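Local atomic coordinates of DUF3845 domain-containing protein (Bacteroides thetaiotaomicron VPI-5482, PDB entry 3GF6), a protein that is of unknown function but is a predicted bacterial lipoprotein with an all-beta fold, probably distantly related to C1q/TNF-like domains. Residues A[38-43]-A[64-69]; A[46-51]-A[87-92]; A[57-62]-A[203-208]; A[141-146]-A[191-196]. All blocks are in the same frame, centred on the assembly; numbering follows the deposited sequence.

Interaction 1 (A[38-43]-A[64-69])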
# COMPACT_ATOMS: atom_id res chain seq x y z
N GLU A 38 0.13 -13.62 -13.56
CA GLU A 38 -1.02 -14.30 -13.00
C GLU A 38 -1.35 -13.69 -11.65
O GLU A 38 -0.55 -12.92 -11.06
CB GLU A 38 -0.73 -15.78 -12.85
CG GLU A 38 0.36 -16.09 -11.91
CD GLU A 38 0.72 -17.60 -11.88
OE1 GLU A 38 0.08 -18.37 -12.60
OE2 GLU A 38 1.63 -17.99 -11.13
N ASP A 39 -2.55 -14.00 -11.18
CA ASP A 39 -2.96 -13.56 -9.85
C ASP A 39 -2.14 -14.30 -8.79
O ASP A 39 -1.69 -15.44 -8.99
CB ASP A 39 -4.41 -13.94 -9.53
CG ASP A 39 -5.44 -13.36 -10.48
OD1 ASP A 39 -5.20 -12.46 -11.30
OD2 ASP A 39 -6.57 -13.89 -10.40
N TYR A 40 -2.01 -13.70 -7.62
CA TYR A 40 -1.45 -14.47 -6.47
C TYR A 40 -2.14 -14.08 -5.17
O TYR A 40 -2.82 -13.05 -5.12
CB TYR A 40 0.06 -14.32 -6.38
CG TYR A 40 0.56 -12.99 -5.88
CD1 TYR A 40 0.73 -12.77 -4.51
CD2 TYR A 40 0.87 -11.95 -6.75
CE1 TYR A 40 1.19 -11.58 -4.03
CE2 TYR A 40 1.34 -10.75 -6.28
CZ TYR A 40 1.48 -10.56 -4.90
OH TYR A 40 1.96 -9.37 -4.41
N VAL A 41 -2.00 -14.92 -4.15
CA VAL A 41 -2.71 -14.63 -2.91
C VAL A 41 -1.76 -14.67 -1.71
O VAL A 41 -1.13 -15.70 -1.45
CB VAL A 41 -3.86 -15.61 -2.72
CG1 VAL A 41 -4.59 -15.36 -1.39
CG2 VAL A 41 -4.86 -15.53 -3.92
N LEU A 42 -1.62 -13.54 -1.00
CA LEU A 42 -0.98 -13.54 0.30
C LEU A 42 -1.96 -14.18 1.31
O LEU A 42 -3.14 -13.81 1.30
CB LEU A 42 -0.62 -12.11 0.70
CG LEU A 42 -0.14 -11.80 2.12
CD1 LEU A 42 1.07 -12.68 2.57
CD2 LEU A 42 0.18 -10.28 2.16
N ASP A 43 -1.50 -15.10 2.19
CA ASP A 43 -2.39 -15.85 3.11
C ASP A 43 -1.56 -16.04 4.41
O ASP A 43 -0.63 -16.84 4.43
CB ASP A 43 -2.75 -17.19 2.47
CG ASP A 43 -3.80 -17.95 3.20
OD1 ASP A 43 -4.01 -17.69 4.40
OD2 ASP A 43 -4.39 -18.86 2.57
N LYS A 64 3.76 -5.51 -3.60
CA LYS A 64 4.77 -5.97 -4.54
C LYS A 64 4.11 -6.69 -5.72
O LYS A 64 3.00 -7.20 -5.59
CB LYS A 64 5.75 -6.94 -3.85
CG LYS A 64 6.50 -6.31 -2.69
CD LYS A 64 7.53 -7.27 -2.07
CE LYS A 64 8.12 -6.58 -0.85
NZ LYS A 64 9.17 -7.38 -0.19
N ASN A 65 4.82 -6.74 -6.86
CA ASN A 65 4.42 -7.51 -8.04
C ASN A 65 5.54 -8.48 -8.39
O ASN A 65 6.71 -8.12 -8.20
CB ASN A 65 4.07 -6.59 -9.22
CG ASN A 65 2.99 -5.58 -8.87
OD1 ASN A 65 1.90 -5.97 -8.49
ND2 ASN A 65 3.28 -4.27 -8.99
N GLN A 66 5.20 -9.66 -8.91
CA GLN A 66 6.17 -10.77 -8.96
C GLN A 66 7.23 -10.65 -10.05
O GLN A 66 8.31 -11.23 -9.90
CB GLN A 66 5.48 -12.13 -9.06
CG GLN A 66 4.65 -12.53 -7.82
CD GLN A 66 4.37 -14.01 -7.76
OE1 GLN A 66 3.33 -14.49 -8.22
NE2 GLN A 66 5.33 -14.76 -7.23
N GLN A 67 6.92 -9.98 -11.16
CA GLN A 67 7.87 -9.81 -12.28
C GLN A 67 8.51 -8.45 -12.26
O GLN A 67 7.84 -7.43 -11.99
CB GLN A 67 7.17 -9.96 -13.65
CG GLN A 67 6.32 -11.22 -13.81
CD GLN A 67 7.05 -12.48 -13.50
OE1 GLN A 67 6.51 -13.36 -12.80
NE2 GLN A 67 8.26 -12.59 -13.99
N LYS A 68 9.81 -8.41 -12.60
CA LYS A 68 10.56 -7.16 -12.76
C LYS A 68 10.80 -7.02 -14.24
O LYS A 68 11.16 -7.99 -14.91
CB LYS A 68 11.93 -7.22 -12.07
CG LYS A 68 12.66 -5.89 -12.01
CD LYS A 68 14.09 -6.02 -11.55
CE LYS A 68 15.01 -6.73 -12.58
NZ LYS A 68 16.47 -6.44 -12.32
N ASP A 69 10.64 -5.81 -14.74
CA ASP A 69 11.13 -5.49 -16.08
C ASP A 69 12.64 -5.75 -16.07
O ASP A 69 13.37 -5.23 -15.25
CB ASP A 69 10.78 -4.05 -16.43
CG ASP A 69 11.16 -3.66 -17.86
OD1 ASP A 69 12.35 -3.61 -18.15
OD2 ASP A 69 10.25 -3.33 -18.68
O HOH W 1 1.78 -16.68 -8.58
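The hydroxyl of Tyr-40 is gripped by two groups: it donates to the backbone oxygen of Lys-64, with Tyr-40 OH and Lys-64 O 2.7 Å apart, and it is also hydrogen-bonded to Ser-81 OG, which in turn binds the backbone N of Lys-64. The acceptor lies near the plane of the phenol ring, at its edge. Seen from Lys-64 the approach is less regular, for the hydroxyl stands 41° out of the carbonyl plane. Tyrosine suits this place because its long rigid ring can span the gap from strand 40-46 to a loop, where Tyr-40 CA and Gln-66 CA are 8.8 Å apart. A chi1 of 74° puts CG in the crowded position between backbone N and carbonyl carbon and aims the ring across. Strand 40-46 is paired with strand 203-219 in one of the protein's two antiparallel sheets, and segment 64-69 enters that sheet at strand 67-68, beside strand 29-35, through a classic beta bulge, where Gln-66 and Gln-67 both face Phe-35. Gln-66 reaches back toward Tyr-40, meeting the ring obliquely. Its methylene CG packs against the ring atoms CD2 and CE2, 4.0 Å from Tyr-40 CD2, while Gln-66 OE1 sits 3.8 Å from Tyr-40 CB, and the amide is turned 60° from the ring. The polar end is left for water. One water donates to Gln-66 OE1 at 2.7 Å and to Glu-38 OE2 at 2.9 Å, linking a neutral amide to an exposed carboxylate that does not touch it directly.

Interaction 2 (A[46-51]-A[87-92])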
# COMPACT_ATOMS: atom_id res chain seq x y z
N ALA A 46 -2.80 -13.15 11.08
CA ALA A 46 -2.54 -11.93 11.82
C ALA A 46 -2.83 -12.16 13.30
O ALA A 46 -3.91 -12.67 13.69
CB ALA A 46 -3.36 -10.78 11.27
N GLN A 47 -1.84 -11.84 14.12
CA GLN A 47 -1.91 -11.85 15.55
C GLN A 47 -0.74 -11.08 16.16
O GLN A 47 0.33 -10.97 15.55
CB GLN A 47 -1.94 -13.29 16.10
CG GLN A 47 -0.68 -14.07 15.92
CD GLN A 47 -0.76 -15.50 16.53
OE1 GLN A 47 -1.39 -15.73 17.56
NE2 GLN A 47 -0.14 -16.45 15.87
N TYR A 48 -0.93 -10.59 17.38
CA TYR A 48 0.12 -9.92 18.10
C TYR A 48 0.91 -10.92 18.94
O TYR A 48 0.34 -11.59 19.80
CB TYR A 48 -0.47 -8.84 19.03
CG TYR A 48 -0.90 -7.61 18.28
CD1 TYR A 48 0.05 -6.78 17.69
CD2 TYR A 48 -2.23 -7.32 18.12
CE1 TYR A 48 -0.38 -5.68 16.98
CE2 TYR A 48 -2.65 -6.22 17.47
CZ TYR A 48 -1.73 -5.40 16.86
OH TYR A 48 -2.14 -4.29 16.15
N PRO A 49 2.24 -10.99 18.73
CA PRO A 49 3.00 -11.78 19.67
C PRO A 49 3.00 -11.13 21.05
O PRO A 49 2.84 -9.91 21.17
CB PRO A 49 4.41 -11.82 19.09
CG PRO A 49 4.35 -11.07 17.77
CD PRO A 49 3.11 -10.25 17.80
N ASN A 50 3.04 -11.98 22.04
CA ASN A 50 3.21 -11.61 23.44
C ASN A 50 2.02 -10.95 24.10
O ASN A 50 2.12 -10.57 25.27
CB ASN A 50 4.48 -10.73 23.60
CG ASN A 50 5.76 -11.50 23.28
OD1 ASN A 50 5.82 -12.70 23.51
ND2 ASN A 50 6.79 -10.80 22.83
N ASP A 51 0.90 -10.83 23.38
CA ASP A 51 -0.31 -10.19 23.92
C ASP A 51 -1.56 -10.89 23.34
O ASP A 51 -1.90 -10.73 22.18
CB ASP A 51 -0.32 -8.71 23.57
CG ASP A 51 -1.55 -7.98 24.10
OD1 ASP A 51 -2.37 -8.62 24.77
OD2 ASP A 51 -1.65 -6.76 23.89
N LEU A 87 3.12 -2.26 16.10
CA LEU A 87 3.98 -2.50 17.28
C LEU A 87 3.24 -3.17 18.44
O LEU A 87 3.84 -3.94 19.22
CB LEU A 87 4.59 -1.20 17.76
CG LEU A 87 5.80 -0.69 16.97
CD1 LEU A 87 6.04 0.80 17.34
CD2 LEU A 87 7.01 -1.53 17.25
N GLY A 88 1.95 -2.90 18.57
CA GLY A 88 1.14 -3.65 19.53
C GLY A 88 -0.34 -3.36 19.45
O GLY A 88 -0.79 -2.58 18.61
N TYR A 89 -1.10 -3.97 20.36
CA TYR A 89 -2.51 -3.83 20.36
C TYR A 89 -2.92 -2.38 20.50
O TYR A 89 -3.89 -1.93 19.87
CB TYR A 89 -3.09 -4.69 21.51
CG TYR A 89 -4.58 -4.80 21.55
CD1 TYR A 89 -5.36 -3.79 22.09
CD2 TYR A 89 -5.23 -5.97 21.12
CE1 TYR A 89 -6.74 -3.91 22.16
CE2 TYR A 89 -6.60 -6.09 21.19
CZ TYR A 89 -7.36 -5.07 21.72
OH TYR A 89 -8.73 -5.22 21.76
N LYS A 90 -2.14 -1.62 21.28
CA LYS A 90 -2.46 -0.20 21.48
C LYS A 90 -1.52 0.76 20.75
O LYS A 90 -1.56 1.98 21.00
CB LYS A 90 -2.49 0.09 22.98
CG LYS A 90 -3.70 -0.59 23.64
CD LYS A 90 -4.03 -0.09 25.05
CE LYS A 90 -5.05 1.06 25.04
NZ LYS A 90 -5.63 1.30 26.43
N ASP A 91 -0.71 0.23 19.82
CA ASP A 91 0.26 1.04 19.08
C ASP A 91 0.21 0.75 17.59
O ASP A 91 0.71 -0.28 17.14
CB ASP A 91 1.67 0.81 19.62
CG ASP A 91 2.67 1.82 19.11
OD1 ASP A 91 2.41 2.48 18.06
OD2 ASP A 91 3.75 1.98 19.78
N GLY A 92 -0.39 1.70 16.85
CA GLY A 92 -0.54 1.56 15.43
C GLY A 92 0.70 1.95 14.64
O GLY A 92 0.72 1.85 13.43
O HOH W 2 3.54 -7.15 19.87
O HOH W 3 0.24 -5.60 22.33
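With chi1 at -76°, Tyr-48 sets its ring opposite its own carbonyl carbon and reaches the peptide joining Gly-88 to Tyr-89, while Asp-51, fully staggered at 180°, swings its carboxylate to the CB of Tyr-89. The face of the Tyr-48 ring lies under that peptide: Tyr-89 N stands 3.7 Å above the plane, over the ring centre, and Tyr-48 CE1 is 3.4 Å from Gly-88 C. Further along, Tyr-48 CE2 packs 3.8 Å from Tyr-89 CA. The phenol oxygen of Tyr-48 is bound beyond the contact by Ser-86 OG and the backbone N of Thr-58, which probably helps to hold the ring in this orientation. Asp-51 OD2 lies 3.5 Å from Tyr-89 CB, and a water links the same carboxylate to the backbone: it donates to Asp-51 OD2 at 2.7 Å and accepts from Tyr-89 N at 2.9 Å. Asp-51 OD1 is held by Thr-53 OG1, and Tyr-89 OH by the backbone of Leu-54. Two reverse turns face each other here, in the loops that follow strands 40-46 and 82-85: a type II turn from Tyr-48 to Asp-51, with proline second and asparagine at the positive-phi third place, and a type I turn from Gly-88 to Asp-91; at its start Leu-87 and Gly-88 both face Asp-91, a classic beta bulge.

Interaction 3 (A[57-62]-A[203-208]); sequences LTFMID and NRVRLR. With EDO (1,2-ethanediol), chain F.
This is face-to-face packing between the two sheets of a beta sandwich, deep in its core. Strand 57-62 belongs to one sheet and strand 203-208 to the other; their axes approach to 10.7 Å and cross at -30°, as usual for aligned sheet packing. Alternate residues point inward, so Leu-57, Phe-59 and Ile-61 meet Asn-203, Val-205 and Leu-207 in turn. Phe-59 brings its CZ against the branched end of Val-205, 3.7 Å from CG2 and 3.9 Å from CG1, so the ring apex rests between the two methyls. Ile-61 and Leu-207 run antiparallel alongside one another and touch through Ile-61 CG2 and Leu-207 CD2, 3.7 Å apart. At the end of the row, Leu-57 CD1 lies across Asn-203, 3.8 Å from its CB. Arginines alternate with these residues and point to the outer surface, where Arg-208 NH1 donates to O2 of an ethanediol at 2.8 Å, probably picked up from the crystallisation liquor. The sheets are thus joined here by almost entirely apolar contact, Asn-203 alone bringing a polar side chain, whose OD1 is satisfied by Ser-125 N, while charge is kept outside.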
# COMPACT_ATOMS: atom_id res chain seq x y z
N LEU A 57 -6.68 -6.19 15.29
CA LEU A 57 -5.47 -6.50 14.52
C LEU A 57 -5.13 -5.36 13.56
O LEU A 57 -5.83 -5.16 12.55
CB LEU A 57 -5.68 -7.80 13.76
CG LEU A 57 -6.00 -9.07 14.56
CD1 LEU A 57 -6.52 -10.15 13.58
CD2 LEU A 57 -4.78 -9.56 15.33
N THR A 58 -4.05 -4.66 13.87
CA THR A 58 -3.58 -3.52 13.05
C THR A 58 -2.34 -4.00 12.29
O THR A 58 -1.36 -4.48 12.90
CB THR A 58 -3.25 -2.33 13.90
OG1 THR A 58 -4.37 -2.05 14.77
CG2 THR A 58 -2.95 -1.14 12.99
N PHE A 59 -2.38 -3.91 10.95
CA PHE A 59 -1.26 -4.38 10.13
C PHE A 59 -1.15 -3.67 8.84
O PHE A 59 -2.11 -3.00 8.41
CB PHE A 59 -1.28 -5.91 9.92
CG PHE A 59 -2.56 -6.43 9.36
CD1 PHE A 59 -2.83 -6.41 7.99
CD2 PHE A 59 -3.53 -6.92 10.20
CE1 PHE A 59 -4.08 -6.88 7.51
CE2 PHE A 59 -4.74 -7.40 9.72
CZ PHE A 59 -5.00 -7.40 8.38
N MSE A 60 0.03 -3.76 8.22
CA MSE A 60 0.22 -3.15 6.95
C MSE A 60 0.77 -4.15 5.94
O MSE A 60 1.29 -5.21 6.30
CB MSE A 60 1.10 -1.88 7.05
CG MSE A 60 2.44 -2.18 7.47
SE MSE A 60 3.67 -2.38 5.96
CE MSE A 60 5.13 -2.30 7.24
N ILE A 61 0.60 -3.78 4.67
CA ILE A 61 0.99 -4.63 3.56
C ILE A 61 2.07 -3.89 2.77
O ILE A 61 1.91 -2.71 2.36
CB ILE A 61 -0.18 -4.97 2.61
CG1 ILE A 61 -1.35 -5.58 3.37
CG2 ILE A 61 0.31 -5.89 1.44
CD1 ILE A 61 -1.01 -6.84 4.12
N ASP A 62 3.19 -4.58 2.54
CA ASP A 62 4.20 -4.11 1.57
C ASP A 62 3.71 -4.61 0.22
O ASP A 62 3.62 -5.82 -0.01
CB ASP A 62 5.59 -4.69 1.84
CG ASP A 62 6.28 -4.07 3.07
OD1 ASP A 62 5.76 -3.12 3.69
OD2 ASP A 62 7.34 -4.57 3.45
N ASN A 203 -6.56 -13.81 13.13
CA ASN A 203 -7.35 -14.09 11.94
C ASN A 203 -6.48 -14.48 10.77
O ASN A 203 -5.39 -13.95 10.59
CB ASN A 203 -8.20 -12.91 11.50
CG ASN A 203 -9.25 -13.34 10.47
OD1 ASN A 203 -9.27 -12.80 9.35
ND2 ASN A 203 -10.08 -14.37 10.82
N ARG A 204 -7.00 -15.38 9.95
CA ARG A 204 -6.31 -15.75 8.74
C ARG A 204 -6.67 -14.72 7.70
O ARG A 204 -7.81 -14.67 7.24
CB ARG A 204 -6.78 -17.12 8.30
CG ARG A 204 -6.14 -17.61 7.03
CD ARG A 204 -6.94 -18.68 6.41
NE ARG A 204 -6.35 -19.12 5.15
CZ ARG A 204 -6.86 -20.11 4.43
NH1 ARG A 204 -7.94 -20.79 4.85
NH2 ARG A 204 -6.29 -20.45 3.29
N VAL A 205 -5.71 -13.89 7.31
CA VAL A 205 -5.97 -12.80 6.38
C VAL A 205 -5.48 -13.16 4.97
O VAL A 205 -4.34 -13.66 4.78
CB VAL A 205 -5.25 -11.49 6.83
CG1 VAL A 205 -5.46 -10.36 5.81
CG2 VAL A 205 -5.74 -11.06 8.24
N ARG A 206 -6.33 -12.93 3.98
CA ARG A 206 -5.94 -13.17 2.58
C ARG A 206 -5.99 -11.89 1.79
O ARG A 206 -6.87 -11.06 1.99
CB ARG A 206 -6.84 -14.25 1.96
CG ARG A 206 -6.41 -15.65 2.37
CD ARG A 206 -7.17 -16.73 1.72
NE ARG A 206 -8.58 -16.64 2.03
CZ ARG A 206 -9.54 -17.26 1.37
NH1 ARG A 206 -9.28 -18.05 0.33
NH2 ARG A 206 -10.80 -17.07 1.75
N LEU A 207 -4.98 -11.69 0.93
CA LEU A 207 -4.96 -10.55 0.05
C LEU A 207 -4.63 -11.10 -1.33
O LEU A 207 -3.48 -11.53 -1.58
CB LEU A 207 -3.92 -9.49 0.46
CG LEU A 207 -3.87 -8.21 -0.41
CD1 LEU A 207 -5.19 -7.41 -0.16
CD2 LEU A 207 -2.66 -7.34 -0.15
N ARG A 208 -5.63 -11.08 -2.22
CA ARG A 208 -5.39 -11.39 -3.65
C ARG A 208 -4.90 -10.16 -4.40
O ARG A 208 -5.49 -9.09 -4.30
CB ARG A 208 -6.62 -11.95 -4.32
CG ARG A 208 -6.35 -12.39 -5.77
CD ARG A 208 -7.56 -12.96 -6.45
NE ARG A 208 -8.65 -12.01 -6.58
CZ ARG A 208 -9.77 -12.01 -5.85
NH1 ARG A 208 -9.98 -12.90 -4.88
NH2 ARG A 208 -10.70 -11.09 -6.09
C1 EDO F . -10.17 -15.97 -2.34
O1 EDO F . -11.11 -15.17 -3.09
C2 EDO F . -8.77 -15.40 -2.54
O2 EDO F . -8.52 -15.15 -3.93

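Interaction 4 (A[141-146]-A[191-196])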
# COMPACT_ATOMS: atom_id res chain seq x y z
N LEU A 141 6.70 9.63 2.70
CA LEU A 141 6.85 9.29 4.12
C LEU A 141 6.07 8.01 4.40
O LEU A 141 5.14 7.70 3.66
CB LEU A 141 6.30 10.41 5.00
CG LEU A 141 7.01 11.76 4.84
CD1 LEU A 141 6.28 12.83 5.63
CD2 LEU A 141 8.50 11.63 5.28
N PHE A 142 6.45 7.30 5.46
CA PHE A 142 5.74 6.12 5.91
C PHE A 142 4.68 6.48 6.96
O PHE A 142 5.01 7.05 7.99
CB PHE A 142 6.74 5.07 6.48
CG PHE A 142 6.10 3.77 6.81
CD1 PHE A 142 5.44 3.58 8.00
CD2 PHE A 142 6.07 2.74 5.84
CE1 PHE A 142 4.78 2.36 8.27
CE2 PHE A 142 5.43 1.52 6.10
CZ PHE A 142 4.79 1.34 7.31
N GLN A 143 3.44 6.12 6.68
CA GLN A 143 2.28 6.37 7.55
C GLN A 143 2.22 7.80 8.16
O GLN A 143 1.99 7.95 9.35
CB GLN A 143 2.16 5.30 8.64
CG GLN A 143 0.71 5.07 9.10
CD GLN A 143 0.55 4.07 10.21
OE1 GLN A 143 1.49 3.78 10.99
NE2 GLN A 143 -0.61 3.52 10.31
N PRO A 144 2.39 8.86 7.32
CA PRO A 144 2.18 10.20 7.88
C PRO A 144 0.72 10.37 8.26
O PRO A 144 -0.16 9.92 7.52
CB PRO A 144 2.54 11.12 6.71
CG PRO A 144 2.18 10.30 5.48
CD PRO A 144 2.61 8.90 5.86
N TYR A 145 0.44 11.01 9.39
CA TYR A 145 -0.94 11.06 9.86
C TYR A 145 -1.29 12.41 10.45
O TYR A 145 -0.56 12.96 11.28
CB TYR A 145 -1.20 9.99 10.92
CG TYR A 145 -2.67 9.79 11.14
CD1 TYR A 145 -3.36 10.47 12.14
CD2 TYR A 145 -3.39 8.97 10.30
CE1 TYR A 145 -4.75 10.28 12.33
CE2 TYR A 145 -4.77 8.78 10.47
CZ TYR A 145 -5.43 9.44 11.48
OH TYR A 145 -6.78 9.24 11.64
N PRO A 146 -2.45 12.96 10.05
CA PRO A 146 -3.42 12.47 9.07
C PRO A 146 -2.92 12.72 7.65
O PRO A 146 -2.37 13.78 7.37
CB PRO A 146 -4.69 13.28 9.38
CG PRO A 146 -4.35 14.18 10.51
CD PRO A 146 -2.89 14.23 10.65
N ASN A 191 1.93 1.15 0.08
CA ASN A 191 1.44 0.23 1.09
C ASN A 191 -0.07 0.25 1.22
O ASN A 191 -0.73 1.19 0.77
CB ASN A 191 1.99 0.55 2.49
CG ASN A 191 3.50 0.52 2.57
OD1 ASN A 191 4.13 -0.49 2.97
ND2 ASN A 191 4.10 1.64 2.20
N LEU A 192 -0.59 -0.81 1.82
CA LEU A 192 -1.92 -0.80 2.43
C LEU A 192 -1.77 -0.71 3.95
O LEU A 192 -0.89 -1.37 4.55
CB LEU A 192 -2.73 -2.06 2.12
CG LEU A 192 -3.06 -2.37 0.66
CD1 LEU A 192 -3.87 -3.69 0.57
CD2 LEU A 192 -3.82 -1.26 0.03
N PHE A 193 -2.61 0.09 4.57
CA PHE A 193 -2.73 0.18 6.02
C PHE A 193 -4.13 -0.28 6.43
O PHE A 193 -5.13 0.17 5.82
CB PHE A 193 -2.43 1.64 6.47
CG PHE A 193 -1.00 2.04 6.25
CD1 PHE A 193 -0.01 1.68 7.14
CD2 PHE A 193 -0.65 2.83 5.19
CE1 PHE A 193 1.30 1.99 6.91
CE2 PHE A 193 0.66 3.18 4.98
CZ PHE A 193 1.64 2.81 5.88
N ILE A 194 -4.19 -1.25 7.34
CA ILE A 194 -5.42 -1.96 7.70
C ILE A 194 -5.60 -2.05 9.21
O ILE A 194 -4.63 -2.17 9.96
CB ILE A 194 -5.44 -3.40 7.08
CG1 ILE A 194 -5.48 -3.33 5.57
CG2 ILE A 194 -6.69 -4.23 7.59
CD1 ILE A 194 -4.94 -4.62 4.90
N ASN A 195 -6.85 -2.00 9.68
CA ASN A 195 -7.15 -2.42 11.04
C ASN A 195 -8.41 -3.28 11.01
O ASN A 195 -9.36 -2.92 10.34
CB ASN A 195 -7.39 -1.25 11.99
CG ASN A 195 -7.60 -1.72 13.43
OD1 ASN A 195 -6.80 -2.51 13.95
ND2 ASN A 195 -8.71 -1.30 14.06
N LEU A 196 -8.38 -4.41 11.66
CA LEU A 196 -9.61 -5.22 11.84
C LEU A 196 -10.09 -5.15 13.28
O LEU A 196 -9.29 -5.15 14.21
CB LEU A 196 -9.36 -6.69 11.51
CG LEU A 196 -8.57 -7.01 10.24
CD1 LEU A 196 -8.29 -8.55 10.11
CD2 LEU A 196 -9.27 -6.49 8.99
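Gln-143 lies along the face of Phe-193, joining a loop to the outer side of one sheet of the beta sandwich. Strand 187-198 sends Leu-192 and Ile-194 inward onto strand 112-123 of the other sheet, whereas Phe-193 projects the other way, beneath the connection between strands 129-139 and 153-158. Starting from the backbone of Gln-143, CB stands 3.8 Å from Phe-193 CZ, and CG comes next, 4.0 Å from the ring centroid and 21° off its normal, a CH-pi contact. CD is then 3.9 Å from Phe-193 CD1, so successive atoms travel across the ring from CZ to CD1. The terminal amide is nearly parallel to the ring, their planes 11° apart, though which of its atoms is nitrogen is doubtful. With chi2 at -177° the chain runs straight beyond CG; a glutamine suits a place that is apolar along the stem, where CB and CG lie on the ring and the flat amide can lie parallel to it. The loop turns at Gln-143, in a left-handed backbone conformation, and Phe-142 just before it also reaches Phe-193. Phe-142 turns its face to the rim of Phe-193 in a T-shaped pair, with centroids 5.2 Å apart. Tyr-135, on the neighbouring strand 129-139, also brings its ring against Phe-193, adding to the aromatic cluster. Asn-191, two residues before Phe-193 and on the same outer face of the strand, reaches the same ring of Phe-142 from another direction, its CG 4.1 Å from Phe-142 CE2. The nearest approach of the two phenylalanines is from Phe-142 CZ to Phe-193 CE1, 3.6 Å.

Overall arrangement
Interaction 3 is the core of the set, all of its touching residues buried between the two sheets, and it is almost entirely apolar across the gap. Interaction 4 is also buried but lies on the far face of one sheet, where a T-shaped phenylalanine pair and a glutamine laid on a ring take over from mainly aliphatic packing. It shares that sheet with interaction 3, since strands 56-62 and 187-198 are neighbours. Interactions 1 and 2 are only partly buried and depend on tyrosines and bridging waters; their centres are about 27 Å apart. Interaction 1 joins interaction 3 through paired strands 40-46 and 203-219 and the Asp-43 to Arg-204 salt bridge, and interaction 2 joins it through Tyr-48 and Thr-58.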